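PDB 2EIH: alcohol dehydrogenase from Thermus thermophilus, which probably acts as a zinc-containing oxidoreductase of the medium-chain alcohol dehydrogenase family, interconverting alcohols and carbonyl compounds with a nicotinamide cofactor. Local coordinates for residues A[141-146]-A[311-316]; A[149-154]-A[180-185]; A[166-171]-A[236-241]; A[191-196]-A[212-217]. All blocks are in the same frame, centred on the assembly; numbering follows the deposited sequence.

Contacts 2, 3 and 4 lie in and on the Rossmann domain, contact 1 in the domain of the large mixed sheet, probably catalytic as in relatives. Contacts 3 and 4, centres about 9 Å apart, pair strands of one parallel sheet, in which 169-172 and 193-198 are neighbours. Contact 2 packs helix 148-161 on helix 180-189, which covers that sheet through Ala-183 and Ile-184. Its centre lies about 13 Å from that of contact 1. Along the chain, contact 1 encloses all the others, contact 4 nests inside contact 3, and contacts 2 and 3 interlock. Pro-311 and Val-312 of contact 1 touch Phe-151 and Val-181 of contact 2, linking the two sheets through helix 180-189.

Contact 1: residues A[141-146]-A[311-316]; sequences FEEAAA and PVVGQV
The ring of Pro-311 turns its CB-CG edge to the helix, where it meets the carbonyl of Glu-143, with Glu-143 O 3.3 Å from Pro-311 CG. Glu-143 CB lies 3.7 Å from Pro-311 CG, and the methyl of Ala-146 approaches the neighbouring corner, its CB 4.1 Å from Pro-311 CB. This packing sets the short helix 141-146 against the start of strand 313-318, which runs parallel to strand 337-341 in the large mixed sheet of the GroES-like, probably catalytic domain. The axes of segments 141-146 and 313-316 make an angle of 121° and come no closer than 9.4 Å, so side chains fill the gap. Val-313 reaches across with one branch: CG2 lies 3.8 Å from Glu-143 CA and also touches Glu-142 O, while the Glu-143 chain passes it at about a right angle. Neither carboxylate is spent on the strand. Glu-142 is bent at its second torsion (chi2 82°), which takes its oxygens to Ser-140 OG and to Gln-341 NE2 on strand 337-341. Glu-143 stays extended beyond CG, and its OE2 accepts from Ser-140 N just ahead of the helix, as in the side-chain half of a capping box. Farther along the strand the contact thins to one pair of carbons, Glu-142 CG against Val-316 CG1, 3.9 Å apart.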
loop_
_atom_site.group_PDB
_atom_site.type_symbol
_atom_site.label_atom_id
_atom_site.label_comp_id
_atom_site.label_asym_id
_atom_site.label_seq_id
_atom_site.Cartn_x
_atom_site.Cartn_y
_atom_site.Cartn_z
ATOM N N PHE A 141 19.621 15.670 -28.402
ATOM C CA PHE A 141 19.246 16.668 -27.412
ATOM C C PHE A 141 17.732 17.037 -27.448
ATOM O O PHE A 141 17.132 17.267 -26.393
ATOM C CB PHE A 141 20.138 17.901 -27.579
ATOM C CG PHE A 141 21.524 17.721 -27.013
ATOM C CD1 PHE A 141 21.729 17.677 -25.637
ATOM C CD2 PHE A 141 22.628 17.601 -27.854
ATOM C CE1 PHE A 141 23.009 17.521 -25.118
ATOM C CE2 PHE A 141 23.912 17.444 -27.337
ATOM C CZ PHE A 141 24.103 17.406 -25.974
ATOM N N GLU A 142 17.107 17.061 -28.628
ATOM C CA GLU A 142 15.683 17.407 -28.712
ATOM C C GLU A 142 14.811 16.300 -28.127
ATOM O O GLU A 142 13.742 16.567 -27.583
ATOM C CB GLU A 142 15.247 17.669 -30.159
ATOM C CG GLU A 142 15.941 18.850 -30.829
ATOM C CD GLU A 142 17.316 18.505 -31.378
ATOM O OE1 GLU A 142 17.851 17.427 -31.032
ATOM O OE2 GLU A 142 17.854 19.314 -32.166
ATOM N N GLU A 143 15.266 15.059 -28.256
ATOM C CA GLU A 143 14.537 13.915 -27.731
ATOM C C GLU A 143 14.647 13.939 -26.201
ATOM O O GLU A 143 13.658 13.741 -25.475
ATOM C CB GLU A 143 15.130 12.617 -28.306
ATOM C CG GLU A 143 14.799 12.343 -29.773
ATOM C CD GLU A 143 15.448 11.067 -30.319
ATOM O OE1 GLU A 143 14.866 10.452 -31.235
ATOM O OE2 GLU A 143 16.515 10.672 -29.807
ATOM N N ALA A 144 15.854 14.221 -25.713
ATOM C CA ALA A 144 16.107 14.296 -24.277
ATOM C C ALA A 144 15.240 15.390 -23.644
ATOM O O ALA A 144 14.515 15.132 -22.669
ATOM C CB ALA A 144 17.579 14.575 -24.026
ATOM N N ALA A 145 15.294 16.602 -24.198
ATOM C CA ALA A 145 14.492 17.702 -23.654
ATOM C C ALA A 145 13.007 17.393 -23.613
ATOM O O ALA A 145 12.278 17.923 -22.789
ATOM C CB ALA A 145 14.722 18.982 -24.458
ATOM N N ALA A 146 12.553 16.516 -24.488
ATOM C CA ALA A 146 11.135 16.196 -24.523
ATOM C C ALA A 146 10.638 15.265 -23.405
ATOM O O ALA A 146 9.442 15.206 -23.138
ATOM C CB ALA A 146 10.781 15.595 -25.884
ATOM N N PRO A 311 10.727 9.221 -26.117
ATOM C CA PRO A 311 10.027 10.481 -26.347
ATOM C C PRO A 311 9.624 10.606 -27.802
ATOM O O PRO A 311 10.232 9.999 -28.677
ATOM C CB PRO A 311 11.075 11.513 -25.973
ATOM C CG PRO A 311 12.314 10.886 -26.549
ATOM C CD PRO A 311 12.178 9.453 -26.011
ATOM N N VAL A 312 8.605 11.406 -28.060
ATOM C CA VAL A 312 8.160 11.611 -29.418
ATOM C C VAL A 312 8.247 13.087 -29.770
ATOM O O VAL A 312 7.467 13.904 -29.288
ATOM C CB VAL A 312 6.734 11.084 -29.591
ATOM C CG1 VAL A 312 6.193 11.464 -30.957
ATOM C CG2 VAL A 312 6.738 9.566 -29.426
ATOM N N VAL A 313 9.233 13.422 -30.594
ATOM C CA VAL A 313 9.441 14.799 -31.029
ATOM C C VAL A 313 8.581 15.073 -32.261
ATOM O O VAL A 313 8.836 14.528 -33.332
ATOM C CB VAL A 313 10.923 15.050 -31.394
ATOM C CG1 VAL A 313 11.105 16.495 -31.844
ATOM C CG2 VAL A 313 11.813 14.751 -30.192
ATOM N N GLY A 314 7.565 15.912 -32.094
ATOM C CA GLY A 314 6.685 16.242 -33.196
ATOM C C GLY A 314 7.243 17.269 -34.164
ATOM O O GLY A 314 7.113 17.092 -35.374
ATOM N N GLN A 315 7.842 18.346 -33.653
ATOM C CA GLN A 315 8.422 19.382 -34.508
ATOM C C GLN A 315 9.563 20.110 -33.778
ATOM O O GLN A 315 9.556 20.223 -32.550
ATOM C CB GLN A 315 7.326 20.380 -34.931
ATOM C CG GLN A 315 7.729 21.380 -36.041
ATOM C CD GLN A 315 6.511 22.048 -36.721
ATOM O OE1 GLN A 315 6.640 23.050 -37.436
ATOM N NE2 GLN A 315 5.331 21.476 -36.505
ATOM N N VAL A 316 10.556 20.567 -34.535
ATOM C CA VAL A 316 11.669 21.311 -33.960
ATOM C C VAL A 316 11.658 22.716 -34.558
ATOM O O VAL A 316 11.372 22.889 -35.738
ATOM C CB VAL A 316 13.055 20.630 -34.239
ATOM C CG1 VAL A 316 13.154 19.303 -33.509
ATOM C CG2 VAL A 316 13.270 20.437 -35.752
#

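Contact 2: residues A[149-154]-A[180-185]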
loop_
_atom_site.group_PDB
_atom_site.type_symbol
_atom_site.label_atom_id
_atom_site.label_comp_id
_atom_site.label_asym_id
_atom_site.label_seq_id
_atom_site.Cartn_x
_atom_site.Cartn_y
_atom_site.Cartn_z
ATOM N N LEU A 149 9.180 16.642 -18.055
ATOM C CA LEU A 149 7.827 17.092 -17.727
ATOM C C LEU A 149 6.713 16.076 -18.041
ATOM O O LEU A 149 5.979 15.670 -17.132
ATOM C CB LEU A 149 7.548 18.434 -18.432
ATOM C CG LEU A 149 6.452 19.445 -18.011
ATOM C CD1 LEU A 149 5.107 18.744 -17.901
ATOM C CD2 LEU A 149 6.815 20.124 -16.707
ATOM N N THR A 150 6.560 15.653 -19.296
ATOM C CA THR A 150 5.480 14.709 -19.587
ATOM C C THR A 150 5.688 13.322 -19.013
ATOM O O THR A 150 4.745 12.726 -18.505
ATOM C CB THR A 150 5.189 14.567 -21.110
ATOM O OG1 THR A 150 6.413 14.381 -21.832
ATOM C CG2 THR A 150 4.446 15.781 -21.637
ATOM N N PHE A 151 6.901 12.788 -19.088
ATOM C CA PHE A 151 7.087 11.462 -18.518
ATOM C C PHE A 151 6.834 11.415 -17.013
ATOM O O PHE A 151 6.265 10.449 -16.515
ATOM C CB PHE A 151 8.454 10.883 -18.885
ATOM C CG PHE A 151 8.460 10.245 -20.233
ATOM C CD1 PHE A 151 8.619 11.016 -21.370
ATOM C CD2 PHE A 151 8.146 8.897 -20.374
ATOM C CE1 PHE A 151 8.450 10.462 -22.639
ATOM C CE2 PHE A 151 7.974 8.327 -21.632
ATOM C CZ PHE A 151 8.127 9.126 -22.768
ATOM N N LEU A 152 7.210 12.460 -16.289
ATOM C CA LEU A 152 6.970 12.471 -14.853
ATOM C C LEU A 152 5.489 12.541 -14.528
ATOM O O LEU A 152 5.022 11.889 -13.604
ATOM C CB LEU A 152 7.688 13.651 -14.201
ATOM C CG LEU A 152 9.202 13.483 -14.111
ATOM C CD1 LEU A 152 9.863 14.839 -13.943
ATOM C CD2 LEU A 152 9.537 12.567 -12.941
ATOM N N THR A 153 4.755 13.338 -15.295
ATOM C CA THR A 153 3.330 13.501 -15.078
ATOM C C THR A 153 2.589 12.215 -15.420
ATOM O O THR A 153 1.696 11.796 -14.692
ATOM C CB THR A 153 2.784 14.655 -15.932
ATOM O OG1 THR A 153 3.423 15.871 -15.536
ATOM C CG2 THR A 153 1.281 14.789 -15.767
ATOM N N ALA A 154 2.969 11.590 -16.526
ATOM C CA ALA A 154 2.342 10.350 -16.952
ATOM C C ALA A 154 2.661 9.227 -15.968
ATOM O O ALA A 154 1.845 8.334 -15.740
ATOM C CB ALA A 154 2.834 9.970 -18.343
ATOM N N SER A 180 -0.362 11.731 -23.155
ATOM C CA SER A 180 -0.790 10.463 -23.741
ATOM C C SER A 180 0.372 9.632 -24.302
ATOM O O SER A 180 0.449 8.428 -24.060
ATOM C CB SER A 180 -1.822 10.700 -24.842
ATOM O OG SER A 180 -1.343 11.561 -25.842
ATOM N N VAL A 181 1.275 10.273 -25.045
ATOM C CA VAL A 181 2.411 9.582 -25.628
ATOM C C VAL A 181 3.168 8.811 -24.558
ATOM O O VAL A 181 3.486 7.623 -24.735
ATOM C CB VAL A 181 3.361 10.580 -26.329
ATOM C CG1 VAL A 181 4.702 9.928 -26.611
ATOM C CG2 VAL A 181 2.730 11.052 -27.632
ATOM N N ALA A 182 3.466 9.478 -23.448
ATOM C CA ALA A 182 4.188 8.834 -22.346
ATOM C C ALA A 182 3.313 7.818 -21.590
ATOM O O ALA A 182 3.792 6.762 -21.187
ATOM C CB ALA A 182 4.714 9.909 -21.375
ATOM N N ALA A 183 2.038 8.149 -21.409
ATOM C CA ALA A 183 1.109 7.278 -20.693
ATOM C C ALA A 183 0.853 5.952 -21.389
ATOM O O ALA A 183 0.672 4.920 -20.743
ATOM C CB ALA A 183 -0.213 7.992 -20.459
ATOM N N ILE A 184 0.824 5.966 -22.709
ATOM C CA ILE A 184 0.588 4.730 -23.436
ATOM C C ILE A 184 1.757 3.766 -23.216
ATOM O O ILE A 184 1.549 2.576 -22.953
ATOM C CB ILE A 184 0.372 5.036 -24.935
ATOM C CG1 ILE A 184 -0.935 5.830 -25.076
ATOM C CG2 ILE A 184 0.316 3.742 -25.741
ATOM C CD1 ILE A 184 -1.237 6.327 -26.454
ATOM N N GLN A 185 2.976 4.297 -23.292
ATOM C CA GLN A 185 4.205 3.514 -23.110
ATOM C C GLN A 185 4.445 3.061 -21.663
ATOM O O GLN A 185 4.879 1.937 -21.422
ATOM C CB GLN A 185 5.423 4.322 -23.593
ATOM C CG GLN A 185 5.390 4.680 -25.073
ATOM C CD GLN A 185 6.594 5.478 -25.521
ATOM O OE1 GLN A 185 7.695 4.947 -25.650
ATOM N NE2 GLN A 185 6.391 6.769 -25.746
#
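Thr-150 makes the first approach through its backbone, its carbonyl O lying 4.0 Å from Ala-182 CB. Phe-151, the next residue, supplies the largest share of its segment's surface. Its CB leaves the helix at a tangent, but the ring extends over the neighbouring helix and lays one face on the methyl of Ala-182. That is a CH-pi contact with Ala-182 CB 3.6 Å from the centroid of the Phe-151 ring and only 10° off the ring normal. At the rim of the ring, near its plane, stands the amide of Gln-185, with NE2 4.2 Å from Phe-151 CZ. One turn on, Ala-154 points toward the partner: its CB meets Ala-182 CB at 3.6 Å and also packs on Ala-183. With alanines at the crossing, the axes of segments 149-154 and 180-185 come within 8.3 Å and cross at -50°. Helix 180-189 is the first helix of the Rossmann domain and packs on its sheet through Ile-184, while Phe-151 also touches Ile-300 of helix 297-306. The Gln-185 amide is tied at both ends: NE2 donates to Val-181 O at 3.2 Å, from above that carbonyl plane, and OE1 accepts from Lys-310 N. The interface itself is therefore apolar and buried, held by methyl and ring packing, while the one amide beside it has its polar atoms satisfied by backbone groups.

Contact 3: residues A[166-171]-A[236-241]; sequences PGDDVL and ADKVVD
Strands 169-171 and 239-241 run parallel, 12° apart, with Val-170 bridging to Lys-238 and Leu-171 to Val-239; Leu-171 N donates to Lys-238 O at 2.8 Å, and Val-240 N to Leu-171 O. Nearer the start the chain turns a corner at Asp-237 and Lys-238. Asp-169 O accepts from two successive amides, Asp-237 N in its carbonyl plane and Lys-238 N along an almost straight bond (176° at the hydrogen). Asp-237 then folds its own side chain back: OD2 uses its anti lone pair to take Asp-169 N at 3.0 Å, filling the place of a strand carbonyl. These are the two central strands of the six-stranded Rossmann sheet, ordered 3-2-1-4-5-6. On one face, Leu-171 packs its CB against Ala-236 CB at 3.7 Å and lies side by side with Val-239, beneath helix 248-254. On the other, Val-170 and Val-240 face helix 180-189, and the chain of Lys-238 bends at its second and fourth torsions to bring its amine to Asp-168. That salt bridge is short, Lys-238 NZ to Asp-168 OD2 2.6 Å, entering on the syn side but 30° out of the carboxylate plane; NZ also donates to Leu-162 O. Asp-169 OD1 and Asp-237 OD2 lie only 3.9 Å apart, a likeness of charge that Lys-234, in a salt bridge with Asp-169, probably offsets, while Asp-169 OD2 pairs with Arg-193 NE.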
loop_
_atom_site.group_PDB
_atom_site.type_symbol
_atom_site.label_atom_id
_atom_site.label_comp_id
_atom_site.label_asym_id
_atom_site.label_seq_id
_atom_site.Cartn_x
_atom_site.Cartn_y
_atom_site.Cartn_z
ATOM N N PRO A 166 -0.289 -5.573 -14.623
ATOM C CA PRO A 166 -0.603 -6.482 -15.736
ATOM C C PRO A 166 -2.024 -7.051 -15.685
ATOM O O PRO A 166 -2.506 -7.463 -14.635
ATOM C CB PRO A 166 0.482 -7.556 -15.628
ATOM C CG PRO A 166 0.870 -7.525 -14.192
ATOM C CD PRO A 166 0.850 -6.066 -13.832
ATOM N N GLY A 167 -2.696 -7.044 -16.831
ATOM C CA GLY A 167 -4.057 -7.539 -16.897
ATOM C C GLY A 167 -5.055 -6.396 -16.907
ATOM O O GLY A 167 -6.236 -6.577 -17.213
ATOM N N ASP A 168 -4.573 -5.208 -16.560
ATOM C CA ASP A 168 -5.406 -4.011 -16.525
ATOM C C ASP A 168 -5.711 -3.509 -17.916
ATOM O O ASP A 168 -4.877 -3.579 -18.823
ATOM C CB ASP A 168 -4.704 -2.852 -15.819
ATOM C CG ASP A 168 -4.931 -2.845 -14.339
ATOM O OD1 ASP A 168 -5.673 -3.719 -13.846
ATOM O OD2 ASP A 168 -4.363 -1.966 -13.665
ATOM N N ASP A 169 -6.913 -2.980 -18.069
ATOM C CA ASP A 169 -7.309 -2.370 -19.319
ATOM C C ASP A 169 -7.176 -0.882 -19.047
ATOM O O ASP A 169 -7.950 -0.306 -18.280
ATOM C CB ASP A 169 -8.744 -2.739 -19.669
ATOM C CG ASP A 169 -8.819 -4.024 -20.453
ATOM O OD1 ASP A 169 -9.555 -4.942 -20.036
ATOM O OD2 ASP A 169 -8.134 -4.112 -21.503
ATOM N N VAL A 170 -6.159 -0.274 -19.643
ATOM C CA VAL A 170 -5.920 1.149 -19.468
ATOM C C VAL A 170 -6.426 1.918 -20.691
ATOM O O VAL A 170 -6.182 1.520 -21.829
ATOM C CB VAL A 170 -4.412 1.439 -19.275
ATOM C CG1 VAL A 170 -4.182 2.937 -19.133
ATOM C CG2 VAL A 170 -3.895 0.715 -18.044
ATOM N N LEU A 171 -7.154 3.001 -20.449
ATOM C CA LEU A 171 -7.669 3.844 -21.524
ATOM C C LEU A 171 -6.916 5.168 -21.465
ATOM O O LEU A 171 -6.888 5.825 -20.419
ATOM C CB LEU A 171 -9.175 4.091 -21.349
ATOM C CG LEU A 171 -9.870 5.137 -22.245
ATOM C CD1 LEU A 171 -9.969 4.635 -23.687
ATOM C CD2 LEU A 171 -11.265 5.413 -21.705
ATOM N N ALA A 236 -13.084 0.128 -19.251
ATOM C CA ALA A 236 -11.679 0.251 -18.862
ATOM C C ALA A 236 -11.503 0.304 -17.344
ATOM O O ALA A 236 -12.298 0.923 -16.637
ATOM C CB ALA A 236 -11.059 1.486 -19.503
ATOM N N ASP A 237 -10.459 -0.351 -16.852
ATOM C CA ASP A 237 -10.175 -0.385 -15.424
ATOM C C ASP A 237 -9.506 0.899 -14.961
ATOM O O ASP A 237 -9.864 1.449 -13.923
ATOM C CB ASP A 237 -9.255 -1.556 -15.102
ATOM C CG ASP A 237 -9.867 -2.875 -15.441
ATOM O OD1 ASP A 237 -10.823 -3.283 -14.750
ATOM O OD2 ASP A 237 -9.404 -3.509 -16.410
ATOM N N LYS A 238 -8.526 1.353 -15.738
ATOM C CA LYS A 238 -7.776 2.569 -15.440
ATOM C C LYS A 238 -7.853 3.528 -16.610
ATOM O O LYS A 238 -7.765 3.104 -17.758
ATOM C CB LYS A 238 -6.303 2.252 -15.163
ATOM C CG LYS A 238 -5.989 1.858 -13.731
ATOM C CD LYS A 238 -6.755 0.632 -13.293
ATOM C CE LYS A 238 -6.463 0.288 -11.841
ATOM N NZ LYS A 238 -5.213 -0.487 -11.640
ATOM N N VAL A 239 -8.001 4.818 -16.322
ATOM C CA VAL A 239 -8.089 5.823 -17.377
ATOM C C VAL A 239 -7.159 7.021 -17.187
ATOM O O VAL A 239 -7.118 7.627 -16.122
ATOM C CB VAL A 239 -9.523 6.355 -17.507
ATOM C CG1 VAL A 239 -9.596 7.386 -18.625
ATOM C CG2 VAL A 239 -10.472 5.201 -17.774
ATOM N N VAL A 240 -6.407 7.354 -18.231
ATOM C CA VAL A 240 -5.510 8.502 -18.188
ATOM C C VAL A 240 -6.120 9.594 -19.050
ATOM O O VAL A 240 -6.225 9.443 -20.262
ATOM C CB VAL A 240 -4.129 8.168 -18.747
ATOM C CG1 VAL A 240 -3.235 9.388 -18.650
ATOM C CG2 VAL A 240 -3.535 6.992 -18.001
ATOM N N ASP A 241 -6.516 10.692 -18.421
ATOM C CA ASP A 241 -7.136 11.794 -19.134
ATOM C C ASP A 241 -6.414 13.118 -18.878
ATOM O O ASP A 241 -6.102 13.445 -17.736
ATOM C CB ASP A 241 -8.595 11.916 -18.697
ATOM C CG ASP A 241 -9.386 12.834 -19.591
ATOM O OD1 ASP A 241 -10.561 13.110 -19.287
ATOM O OD2 ASP A 241 -8.829 13.277 -20.606
#

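Contact 4: residues A[191-196]-A[212-217]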
loop_
_atom_site.group_PDB
_atom_site.type_symbol
_atom_site.label_atom_id
_atom_site.label_comp_id
_atom_site.label_asym_id
_atom_site.label_seq_id
_atom_site.Cartn_x
_atom_site.Cartn_y
_atom_site.Cartn_z
ATOM N N GLY A 191 2.482 -3.750 -17.904
ATOM C CA GLY A 191 1.646 -4.890 -18.233
ATOM C C GLY A 191 0.185 -4.711 -18.574
ATOM O O GLY A 191 -0.577 -5.673 -18.532
ATOM N N ALA A 192 -0.221 -3.495 -18.912
ATOM C CA ALA A 192 -1.621 -3.255 -19.245
ATOM C C ALA A 192 -1.923 -3.472 -20.724
ATOM O O ALA A 192 -1.023 -3.641 -21.551
ATOM C CB ALA A 192 -2.011 -1.840 -18.860
ATOM N N ARG A 193 -3.212 -3.482 -21.035
ATOM C CA ARG A 193 -3.684 -3.615 -22.403
ATOM C C ARG A 193 -4.208 -2.213 -22.659
ATOM O O ARG A 193 -5.224 -1.808 -22.083
ATOM C CB ARG A 193 -4.824 -4.617 -22.483
ATOM C CG ARG A 193 -4.934 -5.324 -23.814
ATOM C CD ARG A 193 -5.861 -6.508 -23.675
ATOM N NE ARG A 193 -7.231 -6.052 -23.497
ATOM C CZ ARG A 193 -8.053 -5.796 -24.507
ATOM N NH1 ARG A 193 -7.633 -5.972 -25.757
ATOM N NH2 ARG A 193 -9.278 -5.337 -24.274
ATOM N N VAL A 194 -3.508 -1.466 -23.503
ATOM C CA VAL A 194 -3.901 -0.094 -23.775
ATOM C C VAL A 194 -4.866 0.127 -24.914
ATOM O O VAL A 194 -4.706 -0.412 -25.997
ATOM C CB VAL A 194 -2.681 0.802 -24.055
ATOM C CG1 VAL A 194 -3.159 2.204 -24.409
ATOM C CG2 VAL A 194 -1.766 0.826 -22.849
ATOM N N ILE A 195 -5.870 0.940 -24.639
ATOM C CA ILE A 195 -6.849 1.312 -25.627
ATOM C C ILE A 195 -6.650 2.818 -25.718
ATOM O O ILE A 195 -6.799 3.516 -24.717
ATOM C CB ILE A 195 -8.293 1.013 -25.158
ATOM C CG1 ILE A 195 -8.454 -0.458 -24.817
ATOM C CG2 ILE A 195 -9.269 1.385 -26.234
ATOM C CD1 ILE A 195 -7.898 -0.859 -23.410
ATOM N N ALA A 196 -6.283 3.326 -26.890
ATOM C CA ALA A 196 -6.061 4.767 -27.037
ATOM C C ALA A 196 -7.107 5.424 -27.935
ATOM O O ALA A 196 -7.554 4.828 -28.911
ATOM C CB ALA A 196 -4.664 5.018 -27.598
ATOM N N ALA A 212 -0.247 1.005 -28.228
ATOM C CA ALA A 212 -1.687 0.942 -28.009
ATOM C C ALA A 212 -2.245 -0.331 -28.657
ATOM O O ALA A 212 -2.149 -0.523 -29.876
ATOM C CB ALA A 212 -2.360 2.172 -28.595
ATOM N N ASP A 213 -2.829 -1.194 -27.836
ATOM C CA ASP A 213 -3.385 -2.445 -28.326
ATOM C C ASP A 213 -4.689 -2.264 -29.102
ATOM O O ASP A 213 -4.985 -3.024 -30.020
ATOM C CB ASP A 213 -3.627 -3.395 -27.151
ATOM C CG ASP A 213 -2.375 -3.656 -26.355
ATOM O OD1 ASP A 213 -1.426 -4.239 -26.920
ATOM O OD2 ASP A 213 -2.331 -3.269 -25.166
ATOM N N GLU A 214 -5.455 -1.247 -28.733
ATOM C CA GLU A 214 -6.734 -0.987 -29.365
ATOM C C GLU A 214 -6.892 0.521 -29.590
ATOM O O GLU A 214 -6.295 1.330 -28.879
ATOM C CB GLU A 214 -7.845 -1.515 -28.450
ATOM C CG GLU A 214 -8.806 -2.534 -29.068
ATOM C CD GLU A 214 -8.117 -3.669 -29.805
ATOM O OE1 GLU A 214 -7.674 -3.427 -30.949
ATOM O OE2 GLU A 214 -8.014 -4.793 -29.247
ATOM N N THR A 215 -7.696 0.902 -30.577
ATOM C CA THR A 215 -7.910 2.314 -30.866
ATOM C C THR A 215 -9.381 2.654 -31.042
ATOM O O THR A 215 -10.158 1.847 -31.542
ATOM C CB THR A 215 -7.139 2.739 -32.132
ATOM O OG1 THR A 215 -7.362 1.780 -33.174
ATOM C CG2 THR A 215 -5.646 2.826 -31.838
ATOM N N VAL A 216 -9.757 3.853 -30.617
ATOM C CA VAL A 216 -11.135 4.310 -30.738
ATOM C C VAL A 216 -11.149 5.770 -31.157
ATOM O O VAL A 216 -10.293 6.549 -30.748
ATOM C CB VAL A 216 -11.897 4.172 -29.410
ATOM C CG1 VAL A 216 -13.276 4.792 -29.538
ATOM C CG2 VAL A 216 -12.010 2.706 -29.021
ATOM N N ASN A 217 -12.130 6.135 -31.973
ATOM C CA ASN A 217 -12.252 7.503 -32.457
ATOM C C ASN A 217 -13.381 8.207 -31.715
ATOM O O ASN A 217 -14.543 7.835 -31.851
ATOM C CB ASN A 217 -12.546 7.500 -33.956
ATOM C CG ASN A 217 -12.466 8.882 -34.565
ATOM O OD1 ASN A 217 -12.962 9.850 -33.997
ATOM N ND2 ASN A 217 -11.845 8.979 -35.732
#
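A beta-alpha-beta crossover joins these strands: 193-198 leads through helix 201-210 to 214-217, an outermost strand of the Rossmann sheet, and segments 193-196 and 214-217 lie parallel within 21°. Ile-195 pairs with Glu-214 and Ala-196 with Thr-215. Ala-196 N donates to Glu-214 O at 2.8 Å, and Ala-196 O takes Val-216 N. At the entry Val-194 O accepts Glu-214 N at 3.0 Å and, more weakly, Asp-213 N. The Asp-213 side chain closes this end: with CG beside the backbone N (chi1 -57°) the carboxylate swings back toward Val-194, where the anti lone pair of OD2 meets Val-194 N at 2.7 Å; Lys-188 holds the same oxygen in a salt bridge. Ala-196 CB rests on Ala-212 CB, 3.8 Å away, on the side covered by helices 180-189 and 201-210. On the other face Ile-195 CG1 lies 3.8 Å from Glu-214 CB. Arg-193 reaches Glu-214 only through a long salt bridge, with Arg-193 NH1 3.7 Å from Glu-214 OE2 at the edge of the guanidinium. Its firmer partner is Leu-230 O at NH2. The pairing thus rests mainly on backbone bonds, with Asp-213 closing one end and the Arg-193 to Glu-214 bridge long.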